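Local coordinates for protein eEF1A lysine and N-terminal methyltransferase (Homo sapiens, PDB 5WCJ) that methylates elongation factor 1-alpha, its C-terminal methyltransferase domain modifying the N-terminal glycine and its N-terminal part dimethylating a lysine, at residues C20-A25 against E192-E197; L58-H61 against K66-I69; S77-A82 against M94-A99. One frame throughout, in Å; residues are numbered along the deposited sequence.

Contact 1: C20-A25 against E192-E197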
loop_
_atom_site.group_PDB
_atom_site.type_symbol
_atom_site.label_atom_id
_atom_site.label_comp_id
_atom_site.label_asym_id
_atom_site.label_seq_id
_atom_site.Cartn_x
_atom_site.Cartn_y
_atom_site.Cartn_z
ATOM N N CYS A 20 0.587 -0.583 14.188
ATOM C CA CYS A 20 2.034 -0.455 14.438
ATOM C C CYS A 20 2.588 0.787 13.733
ATOM O O CYS A 20 1.933 1.372 12.841
ATOM C CB CYS A 20 2.805 -1.701 13.993
ATOM S SG CYS A 20 3.133 -1.852 12.221
ATOM N N GLU A 21 3.792 1.178 14.132
ATOM C CA GLU A 21 4.350 2.451 13.687
ATOM C C GLU A 21 4.623 2.499 12.189
ATOM O O GLU A 21 4.348 3.518 11.578
ATOM C CB GLU A 21 5.608 2.837 14.488
ATOM C CG GLU A 21 5.307 3.369 15.877
ATOM C CD GLU A 21 4.482 4.654 15.861
ATOM O OE1 GLU A 21 4.956 5.682 15.326
ATOM O OE2 GLU A 21 3.351 4.640 16.391
ATOM N N HIS A 22 5.119 1.416 11.585
ATOM C CA HIS A 22 5.376 1.481 10.143
ATOM C C HIS A 22 4.067 1.462 9.359
ATOM O O HIS A 22 3.972 2.112 8.320
ATOM C CB HIS A 22 6.440 0.493 9.656
ATOM C CG HIS A 22 5.941 -0.886 9.347
ATOM N ND1 HIS A 22 5.953 -1.904 10.276
ATOM C CD2 HIS A 22 5.506 -1.436 8.190
ATOM C CE1 HIS A 22 5.494 -3.011 9.715
ATOM N NE2 HIS A 22 5.219 -2.756 8.448
ATOM N N HIS A 23 3.040 0.798 9.885
ATOM C CA HIS A 23 1.712 0.873 9.237
ATOM C C HIS A 23 1.102 2.255 9.254
ATOM O O HIS A 23 0.584 2.712 8.228
ATOM C CB HIS A 23 0.755 -0.175 9.799
ATOM C CG HIS A 23 1.066 -1.560 9.339
ATOM N ND1 HIS A 23 0.596 -2.680 9.988
ATOM C CD2 HIS A 23 1.805 -2.011 8.291
ATOM C CE1 HIS A 23 1.022 -3.761 9.356
ATOM N NE2 HIS A 23 1.767 -3.385 8.328
ATOM N N LYS A 24 1.164 2.939 10.399
ATOM C CA LYS A 24 0.715 4.339 10.477
ATOM C C LYS A 24 1.415 5.233 9.456
ATOM O O LYS A 24 0.782 6.061 8.803
ATOM C CB LYS A 24 0.970 4.903 11.875
ATOM C CG LYS A 24 0.118 4.292 12.973
ATOM C CD LYS A 24 0.587 4.798 14.329
ATOM C CE LYS A 24 -0.324 4.335 15.454
ATOM N NZ LYS A 24 0.427 4.246 16.740
ATOM N N ALA A 25 2.721 5.060 9.315
ATOM C CA ALA A 25 3.494 5.790 8.291
ATOM C C ALA A 25 3.073 5.474 6.852
ATOM O O ALA A 25 3.016 6.380 6.014
ATOM C CB ALA A 25 4.971 5.514 8.473
ATOM N N GLU A 192 10.404 5.856 13.915
ATOM C CA GLU A 192 10.978 5.966 15.262
ATOM C C GLU A 192 11.116 4.592 15.880
ATOM O O GLU A 192 10.174 3.806 15.849
ATOM C CB GLU A 192 10.081 6.842 16.164
ATOM N N GLY A 193 12.299 4.291 16.401
ATOM C CA GLY A 193 12.530 3.063 17.146
ATOM C C GLY A 193 12.700 1.818 16.298
ATOM O O GLY A 193 12.630 0.708 16.824
ATOM N N GLU A 194 12.903 1.976 14.986
ATOM C CA GLU A 194 13.124 0.811 14.119
ATOM C C GLU A 194 13.904 1.175 12.877
ATOM O O GLU A 194 14.034 2.344 12.530
ATOM C CB GLU A 194 11.814 0.092 13.796
ATOM C CG GLU A 194 10.762 0.913 13.092
ATOM C CD GLU A 194 9.432 0.167 12.973
ATOM O OE1 GLU A 194 9.062 -0.229 11.849
ATOM O OE2 GLU A 194 8.754 -0.031 14.010
ATOM N N VAL A 195 14.476 0.157 12.237
ATOM C CA VAL A 195 15.333 0.363 11.064
ATOM C C VAL A 195 14.542 0.668 9.752
ATOM O O VAL A 195 15.075 1.252 8.820
ATOM C CB VAL A 195 16.276 -0.862 10.876
ATOM C CG1 VAL A 195 15.517 -2.104 10.439
ATOM C CG2 VAL A 195 17.419 -0.533 9.931
ATOM N N ASN A 196 13.288 0.250 9.717
ATOM C CA ASN A 196 12.390 0.400 8.546
ATOM C C ASN A 196 12.317 1.824 8.081
ATOM O O ASN A 196 12.277 2.755 8.908
ATOM C CB ASN A 196 10.953 -0.019 8.911
ATOM C CG ASN A 196 10.870 -1.430 9.409
ATOM O OD1 ASN A 196 11.526 -1.779 10.402
ATOM N ND2 ASN A 196 10.098 -2.270 8.720
ATOM N N GLU A 197 12.304 2.022 6.778
ATOM C CA GLU A 197 11.872 3.291 6.264
ATOM C C GLU A 197 10.781 3.120 5.215
ATOM O O GLU A 197 10.714 2.097 4.532
ATOM C CB GLU A 197 13.032 4.101 5.752
ATOM C CG GLU A 197 13.693 3.618 4.509
ATOM C CD GLU A 197 14.992 4.378 4.261
ATOM O OE1 GLU A 197 15.880 4.386 5.167
ATOM O OE2 GLU A 197 15.118 4.953 3.163
#

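Contact 2: L58-H61 against K66-I69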
loop_
_atom_site.group_PDB
_atom_site.type_symbol
_atom_site.label_atom_id
_atom_site.label_comp_id
_atom_site.label_asym_id
_atom_site.label_seq_id
_atom_site.Cartn_x
_atom_site.Cartn_y
_atom_site.Cartn_z
ATOM N N LEU A 58 -7.039 -4.124 6.823
ATOM C CA LEU A 58 -8.250 -4.024 7.677
ATOM C C LEU A 58 -8.492 -2.600 8.156
ATOM O O LEU A 58 -9.663 -2.135 8.196
ATOM C CB LEU A 58 -8.177 -4.954 8.867
ATOM C CG LEU A 58 -9.450 -5.130 9.695
ATOM C CD1 LEU A 58 -10.605 -5.590 8.822
ATOM C CD2 LEU A 58 -9.168 -6.133 10.804
ATOM N N PHE A 59 -7.411 -1.895 8.464
ATOM C CA PHE A 59 -7.529 -0.493 8.879
ATOM C C PHE A 59 -8.105 0.356 7.749
ATOM O O PHE A 59 -9.021 1.157 7.972
ATOM C CB PHE A 59 -6.199 0.092 9.324
ATOM C CG PHE A 59 -6.299 1.516 9.810
ATOM C CD1 PHE A 59 -6.266 2.591 8.913
ATOM C CD2 PHE A 59 -6.428 1.782 11.168
ATOM C CE1 PHE A 59 -6.351 3.915 9.368
ATOM C CE2 PHE A 59 -6.506 3.097 11.624
ATOM C CZ PHE A 59 -6.471 4.159 10.725
ATOM N N VAL A 60 -7.591 0.176 6.538
ATOM C CA VAL A 60 -8.038 0.982 5.400
ATOM C C VAL A 60 -9.506 0.641 5.103
ATOM O O VAL A 60 -10.323 1.533 4.905
ATOM C CB VAL A 60 -7.130 0.765 4.165
ATOM C CG1 VAL A 60 -7.678 1.446 2.926
ATOM C CG2 VAL A 60 -5.711 1.269 4.482
ATOM N N HIS A 61 -9.830 -0.644 5.074
ATOM C CA HIS A 61 -11.206 -1.097 4.822
ATOM C C HIS A 61 -12.164 -0.462 5.812
ATOM O O HIS A 61 -13.200 0.049 5.427
ATOM C CB HIS A 61 -11.287 -2.613 4.942
ATOM C CG HIS A 61 -12.675 -3.159 4.855
ATOM N ND1 HIS A 61 -13.303 -3.402 3.651
ATOM C CD2 HIS A 61 -13.550 -3.528 5.822
ATOM C CE1 HIS A 61 -14.509 -3.898 3.880
ATOM N NE2 HIS A 61 -14.685 -3.981 5.190
ATOM N N LYS A 66 -15.330 3.725 1.190
ATOM C CA LYS A 66 -15.349 3.560 -0.258
ATOM C C LYS A 66 -14.039 2.993 -0.843
ATOM O O LYS A 66 -13.866 3.008 -2.051
ATOM C CB LYS A 66 -15.664 4.897 -0.926
ATOM C CG LYS A 66 -17.046 5.409 -0.556
ATOM C CD LYS A 66 -17.306 6.717 -1.291
ATOM C CE LYS A 66 -18.627 7.334 -0.882
ATOM N NZ LYS A 66 -19.007 8.395 -1.836
ATOM N N SER A 67 -13.139 2.492 -0.001
ATOM C CA SER A 67 -11.932 1.831 -0.512
ATOM C C SER A 67 -12.285 0.452 -1.069
ATOM O O SER A 67 -13.188 -0.232 -0.571
ATOM C CB SER A 67 -10.853 1.721 0.575
ATOM O OG SER A 67 -11.281 0.915 1.663
ATOM N N CYS A 68 -11.549 0.067 -2.101
ATOM C CA CYS A 68 -11.644 -1.246 -2.716
ATOM C C CYS A 68 -10.233 -1.799 -2.731
ATOM O O CYS A 68 -9.386 -1.240 -3.373
ATOM C CB CYS A 68 -12.156 -1.146 -4.146
ATOM S SG CYS A 68 -12.458 -2.778 -4.858
ATOM N N ILE A 69 -10.008 -2.853 -1.972
ATOM C CA ILE A 69 -8.659 -3.382 -1.748
ATOM C C ILE A 69 -8.504 -4.749 -2.387
ATOM O O ILE A 69 -9.312 -5.643 -2.156
ATOM C CB ILE A 69 -8.388 -3.486 -0.252
ATOM C CG1 ILE A 69 -8.469 -2.088 0.396
ATOM C CG2 ILE A 69 -7.058 -4.189 0.019
ATOM C CD1 ILE A 69 -8.462 -2.101 1.917
HETATM O O HOH W 1 -11.873 -2.196 1.369
#

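Contact 3: S77-A82 against M94-A99. With SAH (S-adenosyl-L-homocysteine), chain F.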
loop_
_atom_site.group_PDB
_atom_site.type_symbol
_atom_site.label_atom_id
_atom_site.label_comp_id
_atom_site.label_asym_id
_atom_site.label_seq_id
_atom_site.Cartn_x
_atom_site.Cartn_y
_atom_site.Cartn_z
ATOM N N SER A 77 -1.428 -19.849 4.911
ATOM C CA SER A 77 -1.488 -19.935 6.374
ATOM C C SER A 77 -1.631 -18.575 7.029
ATOM O O SER A 77 -2.222 -18.468 8.104
ATOM C CB SER A 77 -0.225 -20.589 6.953
ATOM O OG SER A 77 -0.197 -21.957 6.622
ATOM N N MET A 78 -1.067 -17.541 6.406
ATOM C CA MET A 78 -1.206 -16.194 6.931
ATOM C C MET A 78 -2.646 -15.713 6.806
ATOM O O MET A 78 -3.172 -15.091 7.726
ATOM C CB MET A 78 -0.233 -15.225 6.228
ATOM C CG MET A 78 1.240 -15.556 6.489
ATOM S SD MET A 78 1.743 -15.381 8.208
ATOM C CE MET A 78 1.621 -13.622 8.414
ATOM N N LEU A 79 -3.265 -15.956 5.668
ATOM C CA LEU A 79 -4.685 -15.640 5.495
ATOM C C LEU A 79 -5.555 -16.452 6.465
ATOM O O LEU A 79 -6.511 -15.906 7.027
ATOM C CB LEU A 79 -5.152 -15.870 4.074
ATOM C CG LEU A 79 -6.651 -15.662 3.763
ATOM C CD1 LEU A 79 -7.064 -14.226 4.042
ATOM C CD2 LEU A 79 -7.004 -16.033 2.338
ATOM N N GLU A 80 -5.243 -17.739 6.620
ATOM C CA GLU A 80 -6.030 -18.598 7.527
ATOM C C GLU A 80 -6.050 -18.061 8.970
ATOM O O GLU A 80 -7.129 -17.902 9.560
ATOM C CB GLU A 80 -5.511 -20.043 7.504
ATOM C CG GLU A 80 -6.563 -21.101 7.792
ATOM N N VAL A 81 -4.874 -17.800 9.534
ATOM C CA VAL A 81 -4.778 -17.330 10.912
ATOM C C VAL A 81 -5.436 -15.962 11.084
ATOM O O VAL A 81 -6.109 -15.713 12.091
ATOM C CB VAL A 81 -3.318 -17.349 11.463
ATOM C CG1 VAL A 81 -2.455 -16.296 10.815
ATOM C CG2 VAL A 81 -3.292 -17.154 12.972
ATOM N N ALA A 82 -5.239 -15.064 10.114
ATOM C CA ALA A 82 -5.838 -13.738 10.212
ATOM C C ALA A 82 -7.386 -13.792 10.175
ATOM O O ALA A 82 -8.059 -13.032 10.876
ATOM C CB ALA A 82 -5.313 -12.823 9.125
ATOM N N MET A 94 -13.012 -6.026 -0.322
ATOM C CA MET A 94 -11.673 -6.527 0.049
ATOM C C MET A 94 -11.518 -7.969 -0.337
ATOM O O MET A 94 -12.202 -8.853 0.213
ATOM C CB MET A 94 -11.377 -6.363 1.532
ATOM C CG MET A 94 -9.914 -6.737 1.869
ATOM S SD MET A 94 -9.301 -5.713 3.187
ATOM C CE MET A 94 -10.492 -5.987 4.487
ATOM N N LYS A 95 -10.632 -8.208 -1.302
ATOM C CA LYS A 95 -10.376 -9.537 -1.829
ATOM C C LYS A 95 -8.913 -9.887 -1.582
ATOM O O LYS A 95 -8.038 -9.043 -1.789
ATOM C CB LYS A 95 -10.607 -9.567 -3.339
ATOM C CG LYS A 95 -12.021 -9.256 -3.805
ATOM C CD LYS A 95 -12.995 -10.361 -3.433
ATOM C CE LYS A 95 -14.415 -10.006 -3.854
ATOM N NZ LYS A 95 -15.377 -10.834 -3.092
ATOM N N VAL A 96 -8.660 -11.128 -1.196
ATOM C CA VAL A 96 -7.308 -11.625 -0.994
ATOM C C VAL A 96 -7.020 -12.675 -2.058
ATOM O O VAL A 96 -7.835 -13.560 -2.312
ATOM C CB VAL A 96 -7.080 -12.175 0.415
ATOM C CG1 VAL A 96 -5.652 -12.718 0.574
ATOM C CG2 VAL A 96 -7.299 -11.075 1.443
ATOM N N HIS A 97 -5.877 -12.527 -2.705
ATOM C CA HIS A 97 -5.403 -13.483 -3.700
ATOM C C HIS A 97 -4.157 -14.165 -3.144
ATOM O O HIS A 97 -3.226 -13.489 -2.684
ATOM C CB HIS A 97 -5.095 -12.750 -4.979
ATOM C CG HIS A 97 -6.257 -11.990 -5.534
ATOM N ND1 HIS A 97 -6.564 -10.700 -5.139
ATOM C CD2 HIS A 97 -7.198 -12.338 -6.443
ATOM C CE1 HIS A 97 -7.643 -10.291 -5.789
ATOM N NE2 HIS A 97 -8.051 -11.268 -6.579
ATOM N N ILE A 98 -4.129 -15.496 -3.172
ATOM C CA ILE A 98 -2.983 -16.254 -2.706
ATOM C C ILE A 98 -2.067 -16.446 -3.907
ATOM O O ILE A 98 -2.400 -17.184 -4.817
ATOM C CB ILE A 98 -3.370 -17.596 -2.052
ATOM C CG1 ILE A 98 -4.287 -17.353 -0.840
ATOM C CG2 ILE A 98 -2.123 -18.347 -1.590
ATOM C CD1 ILE A 98 -3.684 -16.453 0.245
ATOM N N ALA A 99 -0.940 -15.738 -3.884
ATOM C CA ALA A 99 -0.005 -15.664 -5.003
ATOM C C ALA A 99 1.261 -14.952 -4.557
ATOM O O ALA A 99 1.270 -14.184 -3.563
ATOM C CB ALA A 99 -0.637 -14.931 -6.181
HETATM C CG SAH F . 3.967 -7.799 7.017
HETATM S SD SAH F . 4.463 -9.543 7.088
HETATM C "C5'" SAH F . 5.142 -9.856 5.438
HETATM C "C4'" SAH F . 4.089 -10.567 4.611
HETATM O "O4'" SAH F . 4.582 -10.699 3.254
HETATM C "C3'" SAH F . 3.785 -11.994 5.104
HETATM O "O3'" SAH F . 2.377 -12.194 5.165
HETATM C "C2'" SAH F . 4.423 -12.873 4.022
HETATM O "O2'" SAH F . 3.804 -14.134 3.792
HETATM C "C1'" SAH F . 4.203 -11.981 2.809
HETATM N N9 SAH F . 5.020 -12.301 1.642
HETATM C C8 SAH F . 6.335 -12.691 1.629
HETATM N N7 SAH F . 6.838 -12.834 0.426
HETATM C C5 SAH F . 5.781 -12.516 -0.410
HETATM C C6 SAH F . 5.663 -12.454 -1.808
HETATM N N6 SAH F . 6.688 -12.717 -2.661
HETATM N N1 SAH F . 4.464 -12.115 -2.322
HETATM C C2 SAH F . 3.444 -11.861 -1.486
HETATM N N3 SAH F . 3.440 -11.867 -0.149
HETATM C C4 SAH F . 4.648 -12.198 0.330
#

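Contact 1: C20-A25 against E192-E197
His22, Glu194 and Glu21 bury the most surface here, and the meeting is one of van der Waals approach, without a hydrogen bond between the segments. The Glu194 carboxylate brings OE1 to 3.5 Å from CB of His22 and to 3.9 Å from ND1 of the same residue. The side chains cross at about a right angle, and the carboxylate and imidazole planes are turned 52° apart; OE1 lies oblique to the ring. In Glu194 CG sits between the backbone N and the carbonyl carbon (chi1 60°), and the chain runs extended beyond it, which carries the acid across to the helix. Its other oxygen, OE2, lies 4.3 Å from CB of Glu21.

The contact sets the first turn of helix 21-28 beside the loop that joins antiparallel strands 185-190 and 197-202 in the Rossmann-like sheet of this C-terminal methyltransferase domain, the part that acts on the N-terminal glycine. Cys20 is the N-cap of that helix, its SG accepting from His23 N at 3.5 Å with an N-H...S angle of 158°. The carboxylate of Glu21 turns to Lys24, whose NZ forms a salt bridge with OE2 of Glu21 at 3.0 Å.

Over one face of the His22 ring lies ND2 of Asn196, a loose 4.4 Å from CG of His22. Both residues hydrogen-bond elsewhere: His22 NE2 with Asp124, and Asn196 ND2 with Asn163. The His22 side chain lies about 5 Å from the bound S-adenosyl-L-homocysteine.

Contact 2: L58-H61 against K66-I69
His61 and Ser67 mark the closest approach of the two backbones, their CA atoms 6.1 Å apart, where the later part of helix 55-63 passes over the start of strand 67-73. No direct hydrogen bond joins the segments. The strand presents Ser67 and Ile69 to the helix, whereas the CB of Cys68 between them points away.

Ile69 extends CD1 to the helix, where it touches CG1 of Val60 at 3.8 Å and the backbone N of His61 at 3.7 Å. Val60 and Ile69 cross obliquely, and the contact falls to CG1 of Val60 because this methyl is anti to the backbone N (chi1 172°). These residues belong to a right-handed beta-alpha-beta crossover, strand 44-49, helix 55-63, strand 67-73, in a Rossmann-like fold; both Val60 and Ile69 also pack on Leu46 of the first strand.

Ser67 adds a polar element to this buried interface. Its OG comes within 3.4 Å of O of Val60 and 3.7 Å of CA of His61, though it is hydrogen-bonded to the carbonyl oxygen of Phe64 in the turn between the segments. A water completes the link: it meets the His61 ring at the edge and in plane, 3.0 Å from ND1 of His61, and donates to O of Ser67 at 3.1 Å. That bridge probably helps hold the imidazole in its rotation, while Arg93 binds both the Ser67 and His61 carbonyl oxygens.

Contact 3: S77-A82 against M94-A99
Leu79 holds CG opposite its backbone N (chi1 176°), which sends both methyls from helix 76-85 onto Val96 and Ile98 of strand 94-98. Val96 answers with CG1 likewise trans to its own N (chi1 179°), and the two side chains reach toward each other tip to tip. CD2 of Leu79 comes within 4.0 Å of CG1 of Val96, and CD1 of Leu79 stands 4.1 Å from CG2 of Val96, so both leucine branches rest on the valine fork. Ile98 comes in at an angle to Leu79, its CD1 3.9 Å from CD2 of Leu79.

The elements are the helix and second strand of the beta-alpha-beta unit 67-73, 76-85, 94-98, at the outermost strand of this end of the sheet. Replacing Leu79 by alanine would remove both methyls and is likely to open a gap over Val96 and Ile98, leaving CG1 of Val96 and CD1 of Ile98 without their leucine partner. Gln90 and Phe88, in the loop between the two elements, touch Leu79 and Val96 respectively.

The neighbouring helix residue serves the cofactor product: Met78, bent at chi2 and chi3, brings CE to 3.6 Å from O3' of S-adenosyl-L-homocysteine. From the strand end, O of Ala99 lies 3.8 Å from C2 of the adenine. The contact between helix and strand is wholly apolar, which suggests that it rests on close fit and on partial shielding from water, while polar recognition of the ligand falls to residues such as Glu73 and Asp100.

How the contacts relate
Contacts 2 and 3 follow one another along the chain, and both lie within the long loop closed by contact 1, whose segments are 167 residues apart. The centres of contacts 2 and 3 are 15 Å apart, and they touch: strands 67-73 and 94-98 are parallel neighbours in the seven-stranded sheet, probably hydrogen-bonded from Ile69 O to Lys95 N at 3.0 Å, with Met94 packing against His61 and Ile69. Contact 1 stands apart, its centre 20 Å from that of contact 2 and 23 Å from that of contact 3. Contact 3 holds Met78 and Ala99 of the S-adenosyl-L-homocysteine pocket and contact 1 comes near the ligand through His22, whereas contact 2 packs successive elements of the Rossmann-like framework.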